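Local atomic coordinates of tyrosine phosphatase (PDB entry 5NCR), a protein that is a homodimeric tyrosine phosphatase of the dual-specificity family with triple substrate specificity, linked to evasion of host interferon signalling. Residues Ala88-Met91 against Pro92-Lys96. The protein carries 2 engineered substitutions. Residues are numbered along the deposited sequence; the frame is centred on the assembly and turned at random.
Sequences ASIM and PALVK
Met91, with chi1 at -147°, off a staggered position, and chi2 at 47°, brings CG and SD alongside CG1 of Val95 one turn further on, while its third torsion curls CE back over its own CB, away from Val95. Val95 has CG1 anti to its carbonyl carbon, and this methyl meets Met91 SD at 4.1 Å, the two side chains crossing at about a right angle; CG1 and CG2 of Val95 straddle Met91 O, each 3.4 Å from it. Leu94 sends CD2 to within 4.2 Å of Ile90 CG2. Both pairs are four residues apart, and the backbone repeats the spacing: Leu94 N donates to Ile90 O and Val95 N to Met91 O, each at 2.9 Å and the latter nearly straight at 170°. Pro92 has no N-H to give; its ring atom CD lies 3.1 Å from Ala88 O. Met91 also packs on Leu171, Met174 and Phe175 of helix 165-177, while Leu94 touches Met61 and Ile77, just after strands 57-60 and 73-76; Leu94 on Ala122 and Val95 on His129 meet helix 118-134. Here helix 90-103 shows the i to i+4 pattern of an alpha-helix, with proline near its start, where the lack of an N-H is readily tolerated, and its first turn sits between the strand ends and two helices of the dual-specificity phosphatase fold.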
loop_
_atom_site.group_PDB
_atom_site.type_symbol
_atom_site.label_atom_id
_atom_site.label_comp_id
_atom_site.label_asym_id
_atom_site.label_seq_id
_atom_site.Cartn_x
_atom_site.Cartn_y
_atom_site.Cartn_z
ATOM N N ALA B 88 13.500 5.852 17.686
ATOM C CA ALA B 88 14.523 5.007 17.054
ATOM C C ALA B 88 15.468 4.358 18.055
ATOM O O ALA B 88 15.887 3.237 17.806
ATOM C CB ALA B 88 15.319 5.798 16.027
ATOM N N SER B 89 15.812 5.022 19.179
ATOM C CA SER B 89 16.681 4.331 20.156
ATOM C C SER B 89 15.873 3.603 21.263
ATOM O O SER B 89 16.353 2.617 21.826
ATOM C CB SER B 89 17.761 5.248 20.718
ATOM O OG SER B 89 17.222 6.400 21.337
ATOM N N ILE B 90 14.621 4.006 21.496
ATOM C CA ILE B 90 13.738 3.343 22.472
ATOM C C ILE B 90 13.237 1.986 21.921
ATOM O O ILE B 90 13.177 0.990 22.656
ATOM C CB ILE B 90 12.547 4.280 22.817
ATOM C CG1 ILE B 90 12.983 5.423 23.748
ATOM C CG2 ILE B 90 11.317 3.525 23.384
ATOM C CD1 ILE B 90 12.062 6.670 23.659
ATOM N N MET B 91 12.851 1.966 20.628
ATOM C CA MET B 91 12.261 0.786 19.992
ATOM C C MET B 91 13.113 -0.490 20.049
ATOM O O MET B 91 12.553 -1.502 20.455
ATOM C CB MET B 91 11.820 1.069 18.548
ATOM C CG MET B 91 10.581 0.277 18.145
ATOM S SD MET B 91 9.205 0.304 19.362
ATOM C CE MET B 91 8.822 2.017 19.454
ATOM N N PRO B 92 14.425 -0.504 19.706
ATOM C CA PRO B 92 15.184 -1.770 19.801
ATOM C C PRO B 92 15.180 -2.368 21.209
ATOM O O PRO B 92 15.019 -3.575 21.347
ATOM C CB PRO B 92 16.599 -1.384 19.349
ATOM C CG PRO B 92 16.405 -0.157 18.517
ATOM C CD PRO B 92 15.288 0.590 19.202
ATOM N N ALA B 93 15.333 -1.532 22.244
ATOM C CA ALA B 93 15.320 -1.993 23.637
ATOM C C ALA B 93 13.945 -2.434 24.051
ATOM O O ALA B 93 13.811 -3.471 24.686
ATOM C CB ALA B 93 15.843 -0.918 24.571
ATOM N N LEU B 94 12.913 -1.686 23.653
ATOM C CA LEU B 94 11.547 -2.015 23.995
ATOM C C LEU B 94 11.065 -3.331 23.363
ATOM O O LEU B 94 10.478 -4.151 24.062
ATOM C CB LEU B 94 10.619 -0.853 23.681
ATOM C CG LEU B 94 9.202 -0.925 24.177
ATOM C CD1 LEU B 94 9.124 -1.447 25.632
ATOM C CD2 LEU B 94 8.538 0.410 24.017
ATOM N N VAL B 95 11.368 -3.567 22.077
ATOM C CA VAL B 95 10.937 -4.836 21.454
ATOM C C VAL B 95 11.652 -6.039 22.087
ATOM O O VAL B 95 11.045 -7.099 22.248
ATOM C CB VAL B 95 11.026 -4.836 19.899
ATOM C CG1 VAL B 95 10.178 -3.716 19.309
ATOM C CG2 VAL B 95 12.461 -4.751 19.407
ATOM N N LYS B 96 12.931 -5.872 22.451
ATOM C CA LYS B 96 13.712 -6.916 23.108
ATOM C C LYS B 96 13.133 -7.202 24.486
ATOM O O LYS B 96 12.951 -8.372 24.839
ATOM C CB LYS B 96 15.190 -6.514 23.192
ATOM C CG LYS B 96 16.102 -7.697 23.497
ATOM C CD LYS B 96 17.575 -7.321 23.528
ATOM C CE LYS B 96 18.437 -8.506 23.923
ATOM N NZ LYS B 96 18.357 -8.815 25.382
#